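LysR family transcriptional regulator (Vibrio vulnificus, PDB 5FHK) probably acts as a LysR-type DNA-binding transcription factor that regulates virulence genes, this chain being its regulatory domain without the DNA-binding part. Local coordinates at residues 76-81 / 173-178; 108-113 / 151-156. One frame throughout, in Å; residues are numbered along the deposited sequence.

Contact 1: residues 76-81 / 173-178; sequences VKDILV and WSANPR
D78 and R178 meet at about a right angle, and the arginine grips the carboxylate side-on with two different nitrogens, one for each oxygen. NH2 of R178 gives a nearly straight bond of 2.8 Å to OD1 of D78, which lies in the guanidinium plane. The second bond, from NE of R178 to the syn lone pair of OD2 of D78 at 3.0 Å, is more bent and comes to NE from outside the guanidinium plane; the carboxylate and guanidinium planes are 50° apart. An extended chain from CG to NE carries the guanidinium back over the 76-81 segment, where CG1 of V76 lies across one of its faces. Nearer the backbone, V76 and R178 run side by side and point the same way, their CG1 and CG atoms 3.5 Å apart.

The backbones join as an antiparallel hydrogen-bonded pair, with V76 N to R178 O and R178 N to V76 O both 3.0 Å. In the periplasmic-binding-protein-like fold of LysR regulatory domains, this is where strand 178-185 starts and takes up its antiparallel place beside strand 68-82. A175 N reaches D78 O at 3.2 Å, and beyond it, toward W173, the chains draw apart. There a water accepts the N-H of L80 and lies 2.8 Å from W173 O. K77, with CG anti to its backbone N (chi1 176°), sends its aliphatic chain past A175 O until CE rests 3.6 Å from CB of S174. S174 OG bonds A175 O from above the carbonyl plane, while W173 sets its ring edge-to-face with H95.

Contact 2: residues 108-113 / 151-156; sequences HPLLKW and LMPDVM
L110, W113, L151 and P153 form a buried apolar contact between the loop joining strands 104-107 and 113-117, with the first residue of the latter, and the end of strand 149-153. L151 is its central residue. Its CB sits over one face of the W113 indole, 3.7 Å from the centroid of the five-membered ring and 16° off the ring normal, a CH-pi contact. Beside it the backbone N of L151 comes within 3.4 Å of CZ2 of W113. With chi1 at 178° the side chain of L151 swings clear of its own backbone N, and the turn at chi2 lays CD2 near CD1 of the indole and beside L110.

Strand 149-153 runs between 104-107 and 68-82 in the mixed sheet, and the loop leads on from 104-107 to strand 113-117, the middle strand of a separate three-stranded antiparallel sheet. L110 crosses L151 at about a right angle. Its CD1 touches CD2 of L151 at 4.0 Å, approaches L151 O, and reaches CD of P153 at 4.2 Å. The indole also has a polar tie within its own segment: L110 O lies at the ring edge, in plane, and accepts a weak, bent bond of 3.1 Å from NE1 of W113. K106 makes a cation-pi contact with the same indole.

Strand 68-82 brings the two contacts together, for it pairs with 149-153 of contact 2 as well as with 178-185, the strand that starts in contact 1. In the smaller antiparallel sheet, 173-174 of contact 1 neighbours 113-117, which begins at W113 of contact 2. Backbone hydrogen bonds probably link them directly, I79 N to M152 O at 3.0 Å and K77 O to D154 N at 2.9 Å. Their chemistry follows their depth. Contact 2 is wholly buried and apolar, whereas contact 1 is only partly buried and relies on backbone bonds and a salt bridge, with K77 and P177 nearer the surface. P153 touches V76, D78 and R178, so the apolar group borders the ion pair.

Contact 1: residues 76-81 / 173-178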
loop_
_atom_site.group_PDB
_atom_site.type_symbol
_atom_site.label_atom_id
_atom_site.label_comp_id
_atom_site.label_asym_id
_atom_site.label_seq_id
_atom_site.Cartn_x
_atom_site.Cartn_y
_atom_site.Cartn_z
ATOM N N VAL A 76 -13.294 6.407 -11.017
ATOM C CA VAL A 76 -12.110 5.764 -11.546
ATOM C C VAL A 76 -12.554 4.803 -12.635
ATOM O O VAL A 76 -13.677 4.286 -12.616
ATOM C CB VAL A 76 -11.328 5.042 -10.420
ATOM C CG1 VAL A 76 -11.994 3.746 -10.029
ATOM C CG2 VAL A 76 -9.922 4.791 -10.838
ATOM N N LYS A 77 -11.677 4.577 -13.606
ATOM C CA LYS A 77 -11.928 3.595 -14.649
ATOM C C LYS A 77 -10.673 2.759 -14.859
ATOM O O LYS A 77 -9.579 3.305 -15.013
ATOM C CB LYS A 77 -12.352 4.266 -15.959
ATOM C CG LYS A 77 -12.538 3.279 -17.102
ATOM C CD LYS A 77 -13.034 3.965 -18.368
ATOM C CE LYS A 77 -11.995 3.931 -19.466
ATOM N NZ LYS A 77 -11.263 5.220 -19.529
ATOM N N ASP A 78 -10.836 1.444 -14.875
ATOM C CA ASP A 78 -9.715 0.531 -15.025
ATOM C C ASP A 78 -9.440 0.245 -16.498
ATOM O O ASP A 78 -10.365 0.032 -17.285
ATOM C CB ASP A 78 -9.995 -0.763 -14.272
ATOM C CG ASP A 78 -10.580 -0.513 -12.883
ATOM O OD1 ASP A 78 -10.010 0.303 -12.123
ATOM O OD2 ASP A 78 -11.640 -1.099 -12.570
ATOM N N ILE A 79 -8.153 0.238 -16.858
ATOM C CA ILE A 79 -7.706 0.098 -18.236
ATOM C C ILE A 79 -6.552 -0.889 -18.265
ATOM O O ILE A 79 -5.844 -1.085 -17.274
ATOM C CB ILE A 79 -7.252 1.435 -18.847
ATOM C CG1 ILE A 79 -6.048 1.962 -18.078
ATOM C CG2 ILE A 79 -8.389 2.491 -18.788
ATOM C CD1 ILE A 79 -5.580 3.290 -18.582
ATOM N N LEU A 80 -6.346 -1.484 -19.429
ATOM C CA LEU A 80 -5.291 -2.468 -19.620
ATOM C C LEU A 80 -4.022 -1.755 -20.051
ATOM O O LEU A 80 -4.079 -0.879 -20.919
ATOM C CB LEU A 80 -5.717 -3.489 -20.670
ATOM C CG LEU A 80 -6.951 -4.337 -20.322
ATOM C CD1 LEU A 80 -7.470 -5.103 -21.562
ATOM C CD2 LEU A 80 -6.640 -5.303 -19.187
ATOM N N VAL A 81 -2.888 -2.105 -19.425
ATOM C CA VAL A 81 -1.585 -1.541 -19.775
ATOM C C VAL A 81 -0.487 -2.600 -19.689
ATOM O O VAL A 81 -0.670 -3.681 -19.126
ATOM C CB VAL A 81 -1.187 -0.323 -18.895
ATOM C CG1 VAL A 81 -2.133 0.832 -19.123
ATOM C CG2 VAL A 81 -1.152 -0.698 -17.385
ATOM N N TRP A 173 -11.111 -1.319 -25.348
ATOM C CA TRP A 173 -11.676 -2.069 -24.239
ATOM C C TRP A 173 -11.437 -1.349 -22.915
ATOM O O TRP A 173 -10.421 -0.669 -22.728
ATOM C CB TRP A 173 -11.069 -3.472 -24.163
ATOM C CG TRP A 173 -11.440 -4.330 -25.316
ATOM C CD1 TRP A 173 -10.812 -4.390 -26.518
ATOM C CD2 TRP A 173 -12.530 -5.254 -25.379
ATOM N NE1 TRP A 173 -11.443 -5.301 -27.335
ATOM C CE2 TRP A 173 -12.505 -5.843 -26.661
ATOM C CE3 TRP A 173 -13.522 -5.647 -24.476
ATOM C CZ2 TRP A 173 -13.434 -6.804 -27.064
ATOM C CZ3 TRP A 173 -14.449 -6.595 -24.881
ATOM C CH2 TRP A 173 -14.400 -7.158 -26.168
ATOM N N SER A 174 -12.367 -1.544 -21.982
ATOM C CA SER A 174 -12.256 -0.930 -20.669
ATOM C C SER A 174 -13.264 -1.573 -19.744
ATOM O O SER A 174 -14.306 -2.066 -20.189
ATOM C CB SER A 174 -12.510 0.572 -20.725
ATOM O OG SER A 174 -13.899 0.838 -20.575
ATOM N N ALA A 175 -12.940 -1.557 -18.455
ATOM C CA ALA A 175 -13.911 -1.897 -17.432
ATOM C C ALA A 175 -14.909 -0.754 -17.272
ATOM O O ALA A 175 -14.671 0.383 -17.702
ATOM C CB ALA A 175 -13.218 -2.173 -16.103
ATOM N N ASN A 176 -16.047 -1.060 -16.656
ATOM C CA ASN A 176 -16.963 0.044 -16.435
ATOM C C ASN A 176 -16.497 0.871 -15.239
ATOM O O ASN A 176 -15.902 0.337 -14.298
ATOM C CB ASN A 176 -18.381 -0.469 -16.209
ATOM C CG ASN A 176 -19.141 -0.683 -17.517
ATOM O OD1 ASN A 176 -19.077 0.151 -18.432
ATOM N ND2 ASN A 176 -19.856 -1.803 -17.615
ATOM N N PRO A 177 -16.730 2.179 -15.267
ATOM C CA PRO A 177 -16.250 3.030 -14.174
ATOM C C PRO A 177 -16.930 2.669 -12.869
ATOM O O PRO A 177 -18.093 2.267 -12.835
ATOM C CB PRO A 177 -16.634 4.449 -14.620
ATOM C CG PRO A 177 -16.889 4.337 -16.085
ATOM C CD PRO A 177 -17.444 2.956 -16.290
ATOM N N ARG A 178 -16.183 2.809 -11.791
ATOM C CA ARG A 178 -16.735 2.720 -10.455
ATOM C C ARG A 178 -16.592 4.085 -9.794
ATOM O O ARG A 178 -15.580 4.774 -9.973
ATOM C CB ARG A 178 -16.047 1.604 -9.645
ATOM C CG ARG A 178 -14.593 1.366 -9.995
ATOM C CD ARG A 178 -14.026 -0.022 -9.570
ATOM N NE ARG A 178 -12.594 -0.058 -9.882
ATOM C CZ ARG A 178 -11.609 -0.268 -9.001
ATOM N NH1 ARG A 178 -11.864 -0.548 -7.722
ATOM N NH2 ARG A 178 -10.352 -0.236 -9.412
HETATM O O HOH W 1 -7.765 -1.305 -22.116
#

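Contact 2: residues 108-113 / 151-156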
loop_
_atom_site.group_PDB
_atom_site.type_symbol
_atom_site.label_atom_id
_atom_site.label_comp_id
_atom_site.label_asym_id
_atom_site.label_seq_id
_atom_site.Cartn_x
_atom_site.Cartn_y
_atom_site.Cartn_z
ATOM N N HIS A 108 -6.029 -7.652 -6.470
ATOM C CA HIS A 108 -7.336 -7.398 -5.870
ATOM C C HIS A 108 -7.608 -5.898 -5.839
ATOM O O HIS A 108 -6.684 -5.108 -5.606
ATOM C CB HIS A 108 -7.402 -7.939 -4.437
ATOM C CG HIS A 108 -7.670 -9.410 -4.333
ATOM N ND1 HIS A 108 -6.728 -10.305 -3.869
ATOM C CD2 HIS A 108 -8.788 -10.136 -4.581
ATOM C CE1 HIS A 108 -7.245 -11.522 -3.858
ATOM N NE2 HIS A 108 -8.493 -11.448 -4.287
ATOM N N PRO A 109 -8.871 -5.465 -6.021
ATOM C CA PRO A 109 -10.095 -6.249 -6.233
ATOM C C PRO A 109 -10.393 -6.475 -7.717
ATOM O O PRO A 109 -11.561 -6.557 -8.106
ATOM C CB PRO A 109 -11.170 -5.360 -5.603
ATOM C CG PRO A 109 -10.713 -3.955 -5.976
ATOM C CD PRO A 109 -9.166 -4.019 -5.989
ATOM N N LEU A 110 -9.336 -6.529 -8.530
ATOM C CA LEU A 110 -9.404 -6.746 -9.967
ATOM C C LEU A 110 -8.752 -8.073 -10.343
ATOM O O LEU A 110 -7.956 -8.157 -11.287
ATOM C CB LEU A 110 -8.747 -5.589 -10.719
ATOM C CG LEU A 110 -9.220 -4.164 -10.405
ATOM C CD1 LEU A 110 -8.502 -3.157 -11.309
ATOM C CD2 LEU A 110 -10.755 -4.035 -10.559
ATOM N N LEU A 111 -9.043 -9.125 -9.569
ATOM C CA LEU A 111 -8.678 -10.473 -9.989
ATOM C C LEU A 111 -9.562 -10.966 -11.124
ATOM O O LEU A 111 -9.163 -11.878 -11.860
ATOM C CB LEU A 111 -8.765 -11.448 -8.816
ATOM C CG LEU A 111 -7.657 -11.399 -7.757
ATOM C CD1 LEU A 111 -7.472 -12.790 -7.096
ATOM C CD2 LEU A 111 -6.353 -10.883 -8.348
ATOM N N LYS A 112 -10.746 -10.384 -11.272
ATOM C CA LYS A 112 -11.668 -10.685 -12.359
ATOM C C LYS A 112 -11.685 -9.487 -13.299
ATOM O O LYS A 112 -11.875 -8.348 -12.854
ATOM C CB LYS A 112 -13.068 -10.977 -11.810
ATOM C CG LYS A 112 -14.118 -11.417 -12.842
ATOM C CD LYS A 112 -15.454 -11.655 -12.143
ATOM C CE LYS A 112 -16.546 -10.762 -12.708
ATOM N NZ LYS A 112 -16.176 -9.310 -12.542
ATOM N N TRP A 113 -11.439 -9.730 -14.579
ATOM C CA TRP A 113 -11.381 -8.656 -15.565
ATOM C C TRP A 113 -12.662 -8.725 -16.388
ATOM O O TRP A 113 -12.832 -9.638 -17.199
ATOM C CB TRP A 113 -10.159 -8.774 -16.476
ATOM C CG TRP A 113 -8.831 -8.598 -15.841
ATOM C CD1 TRP A 113 -8.553 -8.414 -14.507
ATOM C CD2 TRP A 113 -7.571 -8.596 -16.516
ATOM N NE1 TRP A 113 -7.202 -8.301 -14.321
ATOM C CE2 TRP A 113 -6.576 -8.393 -15.541
ATOM C CE3 TRP A 113 -7.189 -8.725 -17.863
ATOM C CZ2 TRP A 113 -5.220 -8.326 -15.862
ATOM C CZ3 TRP A 113 -5.832 -8.667 -18.181
ATOM C CH2 TRP A 113 -4.866 -8.481 -17.182
ATOM N N LEU A 151 -4.596 -5.039 -15.388
ATOM C CA LEU A 151 -5.724 -4.122 -15.391
ATOM C C LEU A 151 -5.609 -3.251 -14.150
ATOM O O LEU A 151 -5.438 -3.761 -13.038
ATOM C CB LEU A 151 -7.049 -4.865 -15.400
ATOM C CG LEU A 151 -8.240 -3.907 -15.342
ATOM C CD1 LEU A 151 -8.433 -3.325 -16.705
ATOM C CD2 LEU A 151 -9.516 -4.651 -14.924
ATOM N N MET A 152 -5.700 -1.944 -14.342
ATOM C CA MET A 152 -5.260 -1.050 -13.297
ATOM C C MET A 152 -6.145 0.188 -13.301
ATOM O O MET A 152 -6.507 0.679 -14.387
ATOM C CB MET A 152 -3.794 -0.675 -13.531
ATOM C CG MET A 152 -3.123 0.128 -12.459
ATOM S SD MET A 152 -2.615 -0.856 -11.051
ATOM C CE MET A 152 -1.721 -2.181 -11.842
ATOM N N PRO A 153 -6.518 0.707 -12.128
ATOM C CA PRO A 153 -7.291 1.957 -12.091
ATOM C C PRO A 153 -6.489 3.098 -12.697
ATOM O O PRO A 153 -5.357 3.364 -12.277
ATOM C CB PRO A 153 -7.546 2.186 -10.592
ATOM C CG PRO A 153 -7.233 0.885 -9.915
ATOM C CD PRO A 153 -6.157 0.249 -10.778
ATOM N N ASP A 154 -7.104 3.804 -13.657
ATOM C CA ASP A 154 -6.379 4.794 -14.463
ATOM C C ASP A 154 -5.694 5.858 -13.611
ATOM O O ASP A 154 -4.573 6.278 -13.930
ATOM C CB ASP A 154 -7.313 5.463 -15.482
ATOM C CG ASP A 154 -8.534 6.119 -14.838
ATOM O OD1 ASP A 154 -8.663 6.094 -13.589
ATOM O OD2 ASP A 154 -9.374 6.657 -15.598
ATOM N N VAL A 155 -6.336 6.299 -12.521
ATOM C CA VAL A 155 -5.732 7.314 -11.652
ATOM C C VAL A 155 -4.377 6.869 -11.103
ATOM O O VAL A 155 -3.516 7.705 -10.814
ATOM C CB VAL A 155 -6.700 7.692 -10.513
ATOM C CG1 VAL A 155 -6.829 6.558 -9.500
ATOM C CG2 VAL A 155 -6.239 8.972 -9.835
ATOM N N MET A 156 -4.152 5.565 -10.952
ATOM C CA MET A 156 -2.886 5.106 -10.389
ATOM C C MET A 156 -1.732 5.102 -11.398
ATOM O O MET A 156 -0.570 4.977 -10.986
ATOM C CB MET A 156 -3.043 3.698 -9.814
ATOM C CG MET A 156 -3.721 3.595 -8.431
ATOM S SD MET A 156 -3.769 1.838 -7.885
ATOM C CE MET A 156 -2.040 1.343 -8.082
#